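Local coordinates for protein putative glucoamylase (Bacteroides uniformis, PDB 4GL3) that is a putative glucoamylase that probably hydrolyses glycosidic bonds in glucose-containing oligo- or polysaccharides, at residues E195-Y200 and K218-A223; Q171-W176 and N187-G192; E163-T168 and Y209-S214. One frame throughout, in Å; residues are numbered along the deposited sequence. Where two conformers were deposited one is given.

Interaction 1: residues E195-Y200 and K218-A223; sequences ECHIVY and KGWANA
His197 and Trp220 hold their rings almost exactly parallel, 3° between planes, yet so far slid apart that imidazole and indole barely overlap. What stands over the six-membered ring is mainly the start of the residue: His197 CA lies 4.0 Å from the centroid of that ring of Trp220, as a CH-pi contact displaced toward the rim, His197 CB packs 3.7 Å from Trp220 CZ2, and Trp220 CH2 reaches 3.4 Å from His197 N. At the other end of the indole, His197 CD2 lies 3.5 Å from Trp220 NE1. Tyr200 completes the aromatic cluster by presenting a ring face, over the centre of which Trp220 CB sits 3.6 Å from the centroid; its CE1 meets Trp220 CE3 at 3.5 Å, with the phenol and pyrrole planes meeting obliquely. Trp220 CG is anti to the backbone N (chi1 173°), which sends the indole from the end of helix 213-220 across the start of helix 197-205. With an alanine here the whole indole is gone, and His197 and Cys196, whose CB packs 4.0 Å from Trp220 CZ3, would probably border a gap. The polar ends point to other partners. Tyr256 OH pairs with His197 ND1 and Tyr216 OH with NE2, fixing the imidazole in rotation, while Tyr200 OH is bonded to Ile190 O and Met174 N. In this helical part of a six-hairpin clan protein, the buried join therefore depends on dispersion and CH-pi contacts, with the polar atoms of His197 and Tyr200 bonded to other parts of the chain.

Interaction 2: residues Q171-W176 and N187-G192; sequences QDVMYW and NHQIKG
Two backbone hydrogen bonds between Met174–Trp176 and His188–Ile190 form a single antiparallel beta bridge, in which Tyr175 and Gln189 are the non-hydrogen-bonded pair. Ile190 N gives to Met174 O at 2.8 Å, and Trp176 N to His188 O at 3.0 Å, each donor lying nearly along the C=O axis. Side chains then flank the bridge. Tyr175 and Gln189 run side by side in the same direction, with Gln189 CG 3.6 Å from Tyr175 CE2 and the amide turned 69° from the ring. The same CE2 is approached by Asn187 OD1 at 3.5 Å. Trp176 and His188 also point the same way: Trp176 CE3 lies over one face of the imidazole, 3.7 Å from His188 CE1, although the two rings are oblique. A glycerol, probably from the crystallisation liquor, lies beside His188 and may mark a pocket. Ile190 CG1 packs against Trp176 CB at 4.1 Å, and beneath them helix 124-140 supplies Ile124 and Val125. Second-shell bonds set the rings: Tyr175 OH is held by Gln171 OE1, at the edge of the phenol. His188 ND1 gives to Gln189 O at 3.2 Å; the oxygen lies in the imidazole plane, whereas ND1 sits 56° above the plane of the carbonyl.

Interaction 3: residues E163-T168 and Y209-S214; sequences EWNFFT and YPIAES
Glu163 lays its CG over the centre of the Tyr209 ring, 3.6 Å from the centroid and only 5° off the ring normal, so a methylene rather than the carboxylate makes this CH-pi contact. The contact joins the 3-10 turn of residues 164-168, preceded by Glu163, to the loop that leads into helix 213-220. The two side chains run alongside each other in the same direction, and the extended glutamate chain carries the carboxylate beyond the ring, where OE1 is bonded to His98 ND1. The backbone of Tyr209 then meets the opening of the 3-10 turn. Its carbonyl oxygen takes a weak, bent bond from Asn165 N, 3.1 Å long with 134° at the hydrogen, and the same Tyr209 O lies 3.6 Å from Trp164 CB, at the edge of the indole. Trp164 turns inward, packing on Ala128 of helix 124-140 and Leu202 of helix 197-205, which roots the turn in the helical body of the protein. Next along, Asn165 CB touches Pro210 O at 3.4 Å. The amide beyond it was modelled in two conformers, and the water placed between Asn165 OD1 and Ala212 N sits too close to OD1 to be more than doubtful. At the apolar end Thr168 CG2 meets Ile211 CG2 at 3.9 Å, the two branched side chains crossing at a slant, while Ile211 also packs on Tyr200. Thr168 OG1, between the backbone N and the carbonyl carbon (chi1 68°), reaches back three residues within the same 3-10 segment and is also bonded to Gly170 N. Asn165 O thus accepts two bonds, from Thr168 OG1 at 2.7 Å in the carbonyl plane and from Thr168 N at 3.1 Å.

The three contacts form one patch on the same side of the chain's centre, with centres about 8 Å (1 and 2), 11 Å (2 and 3) and 12 Å (1 and 3) apart. Interaction 2 closes before interaction 1 opens, both its segments fall between those of interaction 3, and interactions 1 and 3 alternate along the chain while sharing helix 213-220 at its two ends. Hydrogen bonds join them: Lys191 NZ to Gly219 O between 1 and 2, and Tyr175 N to Phe167 O and Ser214 OG with Asp172 OD1 between 2 and 3. Loops 163-176 and 187-192 are thereby tied to one another and to helices 197-205 and 213-220.

Interaction 1: residues E195-Y200 and K218-A223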
loop_
_atom_site.group_PDB
_atom_site.type_symbol
_atom_site.label_atom_id
_atom_site.label_comp_id
_atom_site.label_asym_id
_atom_site.label_seq_id
_atom_site.Cartn_x
_atom_site.Cartn_y
_atom_site.Cartn_z
ATOM N N GLU A 195 8.720 1.943 -2.721
ATOM C CA GLU A 195 7.331 2.085 -2.299
ATOM C C GLU A 195 7.050 3.327 -1.484
ATOM O O GLU A 195 5.884 3.567 -1.181
ATOM C CB GLU A 195 6.881 0.848 -1.473
ATOM C CG GLU A 195 7.440 0.795 -0.029
ATOM C CD GLU A 195 8.770 0.061 0.117
ATOM O OE1 GLU A 195 9.641 0.195 -0.760
ATOM O OE2 GLU A 195 8.954 -0.617 1.156
ATOM N N CYS A 196 8.072 4.116 -1.114
ATOM C CA CYS A 196 7.878 5.174 -0.108
ATOM C C CYS A 196 7.622 6.591 -0.634
ATOM O O CYS A 196 7.797 7.542 0.099
ATOM C CB CYS A 196 9.146 5.219 0.734
ATOM S SG CYS A 196 9.600 3.665 1.487
ATOM N N HIS A 197 7.278 6.750 -1.906
ATOM C CA HIS A 197 7.101 8.084 -2.508
ATOM C C HIS A 197 6.194 9.010 -1.664
ATOM O O HIS A 197 6.462 10.239 -1.476
ATOM C CB HIS A 197 6.531 7.907 -3.930
ATOM C CG HIS A 197 6.700 9.089 -4.828
ATOM N ND1 HIS A 197 6.097 9.152 -6.067
ATOM C CD2 HIS A 197 7.412 10.236 -4.692
ATOM C CE1 HIS A 197 6.437 10.289 -6.657
ATOM N NE2 HIS A 197 7.251 10.955 -5.854
ATOM N N ILE A 198 5.136 8.403 -1.136
ATOM C CA ILE A 198 4.082 9.117 -0.426
ATOM C C ILE A 198 4.589 9.782 0.852
ATOM O O ILE A 198 3.995 10.777 1.327
ATOM C CB ILE A 198 2.868 8.173 -0.102
ATOM C CG1 ILE A 198 1.628 8.958 0.281
ATOM C CG2 ILE A 198 3.172 7.216 1.042
ATOM C CD1 ILE A 198 0.904 9.537 -0.875
ATOM N N VAL A 199 5.660 9.242 1.429
ATOM C CA VAL A 199 6.245 9.867 2.584
ATOM C C VAL A 199 6.711 11.299 2.285
ATOM O O VAL A 199 6.503 12.206 3.099
ATOM C CB VAL A 199 7.433 9.026 3.159
ATOM C CG1 VAL A 199 7.960 9.681 4.445
ATOM C CG2 VAL A 199 6.974 7.583 3.408
ATOM N N TYR A 200 7.347 11.498 1.129
ATOM C CA TYR A 200 7.817 12.829 0.730
ATOM C C TYR A 200 6.669 13.737 0.334
ATOM O O TYR A 200 6.691 14.925 0.674
ATOM C CB TYR A 200 8.833 12.751 -0.410
ATOM C CG TYR A 200 10.191 12.290 0.076
ATOM C CD1 TYR A 200 10.487 10.919 0.232
ATOM C CD2 TYR A 200 11.172 13.210 0.445
ATOM C CE1 TYR A 200 11.724 10.497 0.733
ATOM C CE2 TYR A 200 12.409 12.787 0.944
ATOM C CZ TYR A 200 12.689 11.446 1.094
ATOM O OH TYR A 200 13.950 11.050 1.581
ATOM N N LYS A 218 16.982 16.472 -3.378
ATOM C CA LYS A 218 18.306 15.897 -3.036
ATOM C C LYS A 218 18.270 14.568 -2.303
ATOM O O LYS A 218 19.172 13.779 -2.433
ATOM C CB LYS A 218 19.094 16.875 -2.180
ATOM C CG LYS A 218 19.437 18.141 -2.917
ATOM C CD LYS A 218 20.236 19.036 -1.981
ATOM C CE LYS A 218 20.936 20.165 -2.701
ATOM N NZ LYS A 218 20.001 21.329 -2.791
ATOM N N GLY A 219 17.239 14.316 -1.520
ATOM C CA GLY A 219 17.157 13.084 -0.781
ATOM C C GLY A 219 16.446 11.964 -1.532
ATOM O O GLY A 219 17.031 10.938 -1.830
ATOM N N TRP A 220 15.162 12.137 -1.817
ATOM C CA TRP A 220 14.431 11.122 -2.533
ATOM C C TRP A 220 14.992 10.900 -3.930
ATOM O O TRP A 220 15.195 9.757 -4.320
ATOM C CB TRP A 220 12.949 11.458 -2.613
ATOM C CG TRP A 220 12.131 10.582 -3.455
ATOM C CD1 TRP A 220 11.663 10.884 -4.696
ATOM C CD2 TRP A 220 11.630 9.270 -3.152
ATOM N NE1 TRP A 220 10.890 9.888 -5.160
ATOM C CE2 TRP A 220 10.869 8.862 -4.255
ATOM C CE3 TRP A 220 11.778 8.397 -2.083
ATOM C CZ2 TRP A 220 10.229 7.637 -4.312
ATOM C CZ3 TRP A 220 11.141 7.179 -2.126
ATOM C CH2 TRP A 220 10.381 6.799 -3.236
ATOM N N ALA A 221 15.249 11.990 -4.662
ATOM C CA ALA A 221 15.446 11.932 -6.122
ATOM C C ALA A 221 16.886 11.791 -6.581
ATOM O O ALA A 221 17.254 12.318 -7.619
ATOM C CB ALA A 221 14.800 13.171 -6.797
ATOM N N ASN A 222 17.720 11.105 -5.833
ATOM C CA ASN A 222 19.130 10.960 -6.215
ATOM C C ASN A 222 19.662 9.670 -5.588
ATOM O O ASN A 222 19.939 9.638 -4.399
ATOM C CB ASN A 222 19.969 12.179 -5.788
ATOM C CG ASN A 222 21.355 12.159 -6.421
ATOM O OD1 ASN A 222 21.587 11.421 -7.356
ATOM N ND2 ASN A 222 22.270 12.965 -5.917
ATOM N N ALA A 223 19.736 8.598 -6.379
ATOM C CA ALA A 223 20.088 7.250 -5.886
ATOM C C ALA A 223 20.364 6.334 -7.062
ATOM O O ALA A 223 19.889 6.596 -8.161
ATOM C CB ALA A 223 18.964 6.675 -4.981
#

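Interaction 2: residues Q171-W176 and N187-G192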
loop_
_atom_site.group_PDB
_atom_site.type_symbol
_atom_site.label_atom_id
_atom_site.label_comp_id
_atom_site.label_asym_id
_atom_site.label_seq_id
_atom_site.Cartn_x
_atom_site.Cartn_y
_atom_site.Cartn_z
ATOM N N GLN A 171 18.522 17.586 7.724
ATOM C CA GLN A 171 19.244 17.313 6.494
ATOM C C GLN A 171 18.271 17.336 5.285
ATOM O O GLN A 171 17.042 17.439 5.465
ATOM C CB GLN A 171 19.844 15.896 6.559
ATOM C CG GLN A 171 20.779 15.683 7.736
ATOM C CD GLN A 171 21.214 14.237 7.901
ATOM O OE1 GLN A 171 21.158 13.412 6.963
ATOM N NE2 GLN A 171 21.684 13.925 9.107
ATOM N N ASP A 172 18.830 17.158 4.082
ATOM C CA ASP A 172 18.067 17.096 2.844
ATOM C C ASP A 172 17.691 15.646 2.446
ATOM O O ASP A 172 17.932 15.216 1.314
ATOM C CB ASP A 172 18.856 17.787 1.726
ATOM C CG ASP A 172 18.872 19.306 1.873
ATOM O OD1 ASP A 172 17.832 19.870 2.236
ATOM O OD2 ASP A 172 19.934 19.922 1.602
ATOM N N VAL A 173 17.044 14.920 3.351
ATOM C CA VAL A 173 16.570 13.569 3.097
ATOM C C VAL A 173 15.696 13.251 4.320
ATOM O O VAL A 173 15.756 13.935 5.355
ATOM C CB VAL A 173 17.769 12.580 3.010
ATOM C CG1 VAL A 173 18.465 12.468 4.356
ATOM C CG2 VAL A 173 17.370 11.202 2.508
HETATM N N MSE A 174 14.877 12.228 4.199
HETATM C CA MSE A 174 14.026 11.760 5.321
HETATM C C MSE A 174 14.481 10.378 5.747
HETATM O O MSE A 174 14.983 9.617 4.919
HETATM C CB MSE A 174 12.524 11.730 4.949
HETATM C CG MSE A 174 11.967 13.100 4.608
HETATM SE SE MSE A 174 10.149 12.999 3.924
HETATM C CE MSE A 174 9.241 12.999 5.656
ATOM N N TYR A 175 14.385 10.124 7.063
ATOM C CA TYR A 175 14.768 8.888 7.689
ATOM C C TYR A 175 13.507 8.103 8.037
ATOM O O TYR A 175 12.489 8.681 8.428
ATOM C CB TYR A 175 15.646 9.157 8.955
ATOM C CG TYR A 175 17.030 9.608 8.570
ATOM C CD1 TYR A 175 17.284 10.963 8.259
ATOM C CD2 TYR A 175 18.081 8.691 8.460
ATOM C CE1 TYR A 175 18.539 11.384 7.865
ATOM C CE2 TYR A 175 19.341 9.090 8.037
ATOM C CZ TYR A 175 19.582 10.436 7.747
ATOM O OH TYR A 175 20.821 10.836 7.317
ATOM N N TRP A 176 13.634 6.783 7.920
ATOM C CA TRP A 176 12.538 5.817 8.023
ATOM C C TRP A 176 12.039 5.670 9.487
ATOM O O TRP A 176 10.845 5.559 9.688
ATOM C CB TRP A 176 12.980 4.464 7.450
ATOM C CG TRP A 176 11.923 3.433 7.127
ATOM C CD1 TRP A 176 10.937 2.917 7.961
ATOM C CD2 TRP A 176 11.779 2.754 5.890
ATOM N NE1 TRP A 176 10.203 1.981 7.300
ATOM C CE2 TRP A 176 10.684 1.863 6.024
ATOM C CE3 TRP A 176 12.471 2.800 4.696
ATOM C CZ2 TRP A 176 10.238 1.054 4.972
ATOM C CZ3 TRP A 176 12.045 1.971 3.635
ATOM C CH2 TRP A 176 10.938 1.116 3.791
ATOM N N ASN A 187 19.154 4.421 11.096
ATOM C CA ASN A 187 19.942 5.150 10.094
ATOM C C ASN A 187 19.593 4.727 8.643
ATOM O O ASN A 187 20.493 4.485 7.842
ATOM C CB ASN A 187 21.460 4.958 10.354
ATOM C CG ASN A 187 22.296 5.909 9.533
ATOM O OD1 ASN A 187 21.834 6.997 9.220
ATOM N ND2 ASN A 187 23.483 5.507 9.149
ATOM N N HIS A 188 18.291 4.721 8.304
ATOM C CA HIS A 188 17.824 4.227 6.994
ATOM C C HIS A 188 17.230 5.432 6.224
ATOM O O HIS A 188 16.119 5.854 6.485
ATOM C CB HIS A 188 16.807 3.119 7.248
ATOM C CG HIS A 188 16.409 2.325 6.046
ATOM N ND1 HIS A 188 16.369 2.845 4.774
ATOM C CD2 HIS A 188 15.942 1.061 5.942
ATOM C CE1 HIS A 188 15.948 1.922 3.932
ATOM N NE2 HIS A 188 15.680 0.830 4.615
ATOM N N GLN A 189 18.012 6.013 5.316
ATOM C CA GLN A 189 17.530 7.108 4.480
ATOM C C GLN A 189 16.478 6.587 3.488
ATOM O O GLN A 189 16.631 5.485 2.933
ATOM C CB GLN A 189 18.693 7.706 3.720
ATOM C CG GLN A 189 19.729 8.450 4.541
ATOM C CD GLN A 189 20.883 8.988 3.672
ATOM O OE1 GLN A 189 20.711 9.258 2.498
ATOM N NE2 GLN A 189 22.056 9.084 4.243
ATOM N N ILE A 190 15.407 7.333 3.294
ATOM C CA ILE A 190 14.367 6.917 2.345
ATOM C C ILE A 190 14.777 7.470 0.978
ATOM O O ILE A 190 14.677 8.684 0.712
ATOM C CB ILE A 190 12.975 7.443 2.759
ATOM C CG1 ILE A 190 12.634 6.962 4.191
ATOM C CG2 ILE A 190 11.873 7.017 1.733
ATOM C CD1 ILE A 190 11.331 7.509 4.749
ATOM N N LYS A 191 15.255 6.577 0.129
ATOM C CA LYS A 191 15.819 6.939 -1.170
ATOM C C LYS A 191 14.944 6.302 -2.248
ATOM O O LYS A 191 14.456 5.198 -2.067
ATOM C CB LYS A 191 17.229 6.373 -1.325
ATOM C CG LYS A 191 18.228 6.848 -0.310
ATOM C CD LYS A 191 18.538 8.349 -0.327
ATOM C CE LYS A 191 19.497 8.773 -1.394
ATOM N NZ LYS A 191 19.753 10.261 -1.402
ATOM N N GLY A 192 14.697 7.031 -3.322
ATOM C CA GLY A 192 13.813 6.549 -4.411
ATOM C C GLY A 192 14.511 5.623 -5.390
ATOM O O GLY A 192 15.718 5.529 -5.360
#

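Interaction 3: residues E163-T168 and Y209-S214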
loop_
_atom_site.group_PDB
_atom_site.type_symbol
_atom_site.label_atom_id
_atom_site.label_comp_id
_atom_site.label_asym_id
_atom_site.label_seq_id
_atom_site.Cartn_x
_atom_site.Cartn_y
_atom_site.Cartn_z
ATOM N N GLU A 163 4.793 14.941 12.733
ATOM C CA GLU A 163 5.987 15.825 12.628
ATOM C C GLU A 163 6.969 15.369 11.542
ATOM O O GLU A 163 8.098 14.941 11.825
ATOM C CB GLU A 163 6.711 15.929 13.972
ATOM C CG GLU A 163 5.917 16.583 15.099
ATOM C CD GLU A 163 6.589 16.327 16.444
ATOM O OE1 GLU A 163 7.836 16.526 16.553
ATOM O OE2 GLU A 163 5.884 15.861 17.361
ATOM N N TRP A 164 6.544 15.473 10.286
ATOM C CA TRP A 164 7.371 14.982 9.161
ATOM C C TRP A 164 8.807 15.548 9.214
ATOM O O TRP A 164 9.783 14.797 9.064
ATOM C CB TRP A 164 6.696 15.307 7.808
ATOM C CG TRP A 164 5.299 14.777 7.762
ATOM C CD1 TRP A 164 4.161 15.477 7.945
ATOM C CD2 TRP A 164 4.914 13.416 7.560
ATOM N NE1 TRP A 164 3.069 14.641 7.919
ATOM C CE2 TRP A 164 3.505 13.363 7.669
ATOM C CE3 TRP A 164 5.626 12.228 7.326
ATOM C CZ2 TRP A 164 2.786 12.161 7.555
ATOM C CZ3 TRP A 164 4.932 11.031 7.224
ATOM C CH2 TRP A 164 3.510 10.996 7.345
ATOM N N ASN A 165 8.921 16.847 9.435
ATOM C CA ASN A 165 10.235 17.471 9.312
ATOM C C ASN A 165 11.214 17.055 10.397
ATOM O O ASN A 165 12.424 17.121 10.167
ATOM C CB ASN A 165 10.195 18.995 9.207
ATOM C CG ASN A 165 11.502 19.554 8.671
ATOM O OD1 ASN A 165 11.934 19.175 7.592
ATOM N ND2 ASN A 165 12.135 20.471 9.425
ATOM N N PHE A 166 10.712 16.590 11.552
ATOM C CA PHE A 166 11.589 16.011 12.580
ATOM C C PHE A 166 12.458 14.883 11.996
ATOM O O PHE A 166 13.600 14.723 12.397
ATOM C CB PHE A 166 10.730 15.486 13.736
ATOM C CG PHE A 166 11.508 14.780 14.814
ATOM C CD1 PHE A 166 12.260 15.519 15.748
ATOM C CD2 PHE A 166 11.566 13.405 14.853
ATOM C CE1 PHE A 166 12.964 14.870 16.734
ATOM C CE2 PHE A 166 12.307 12.758 15.829
ATOM C CZ PHE A 166 12.965 13.504 16.772
ATOM N N PHE A 167 11.895 14.106 11.055
ATOM C CA PHE A 167 12.541 12.940 10.515
ATOM C C PHE A 167 13.586 13.227 9.458
ATOM O O PHE A 167 14.206 12.283 8.903
ATOM C CB PHE A 167 11.492 11.884 10.076
ATOM C CG PHE A 167 10.700 11.362 11.223
ATOM C CD1 PHE A 167 9.595 12.051 11.712
ATOM C CD2 PHE A 167 11.131 10.248 11.916
ATOM C CE1 PHE A 167 8.928 11.599 12.847
ATOM C CE2 PHE A 167 10.442 9.762 12.978
ATOM C CZ PHE A 167 9.331 10.444 13.455
ATOM N N THR A 168 13.800 14.507 9.165
ATOM C CA THR A 168 14.906 14.903 8.355
ATOM C C THR A 168 16.250 15.042 9.123
ATOM O O THR A 168 17.320 15.157 8.475
ATOM C CB THR A 168 14.676 16.229 7.609
ATOM O OG1 THR A 168 14.627 17.313 8.534
ATOM C CG2 THR A 168 13.435 16.190 6.724
ATOM N N TYR A 209 4.334 20.822 10.018
ATOM C CA TYR A 209 5.738 20.390 10.097
ATOM C C TYR A 209 6.247 19.965 8.700
ATOM O O TYR A 209 6.697 18.847 8.516
ATOM C CB TYR A 209 5.824 19.198 11.039
ATOM C CG TYR A 209 5.354 19.493 12.425
ATOM C CD1 TYR A 209 6.205 20.144 13.342
ATOM C CD2 TYR A 209 4.053 19.150 12.839
ATOM C CE1 TYR A 209 5.774 20.447 14.635
ATOM C CE2 TYR A 209 3.611 19.453 14.129
ATOM C CZ TYR A 209 4.475 20.075 15.022
ATOM O OH TYR A 209 4.062 20.389 16.286
ATOM N N PRO A 210 6.136 20.845 7.717
ATOM C CA PRO A 210 6.506 20.473 6.332
ATOM C C PRO A 210 8.024 20.382 6.120
ATOM O O PRO A 210 8.806 21.028 6.842
ATOM C CB PRO A 210 5.978 21.631 5.496
ATOM C CG PRO A 210 6.041 22.805 6.433
ATOM C CD PRO A 210 5.656 22.222 7.805
ATOM N N ILE A 211 8.404 19.576 5.145
ATOM C CA ILE A 211 9.791 19.499 4.656
ATOM C C ILE A 211 10.093 20.596 3.641
ATOM O O ILE A 211 9.209 21.089 2.949
ATOM C CB ILE A 211 10.110 18.102 4.069
ATOM C CG1 ILE A 211 9.224 17.831 2.812
ATOM C CG2 ILE A 211 9.936 17.005 5.119
ATOM C CD1 ILE A 211 9.675 16.678 1.974
ATOM N N ALA A 212 11.361 20.992 3.569
ATOM C CA ALA A 212 11.845 21.851 2.497
ATOM C C ALA A 212 11.805 21.066 1.159
ATOM O O ALA A 212 11.891 19.846 1.131
ATOM C CB ALA A 212 13.277 22.364 2.812
ATOM N N GLU A 213 11.672 21.777 0.051
ATOM C CA GLU A 213 11.656 21.149 -1.274
ATOM C C GLU A 213 12.925 20.390 -1.551
ATOM O O GLU A 213 12.887 19.328 -2.184
ATOM C CB GLU A 213 11.467 22.221 -2.372
ATOM C CG GLU A 213 10.093 22.870 -2.307
ATOM C CD GLU A 213 10.033 24.169 -3.087
ATOM O OE1 GLU A 213 10.716 24.235 -4.151
ATOM O OE2 GLU A 213 9.320 25.104 -2.631
ATOM N N SER A 214 14.042 20.937 -1.094
ATOM C CA SER A 214 15.338 20.321 -1.315
ATOM C C SER A 214 15.450 18.902 -0.665
ATOM O O SER A 214 16.267 18.069 -1.108
ATOM C CB SER A 214 16.436 21.258 -0.797
ATOM O OG SER A 214 16.283 21.342 0.638
HETATM O O HOH W 1 13.160 20.316 5.837
#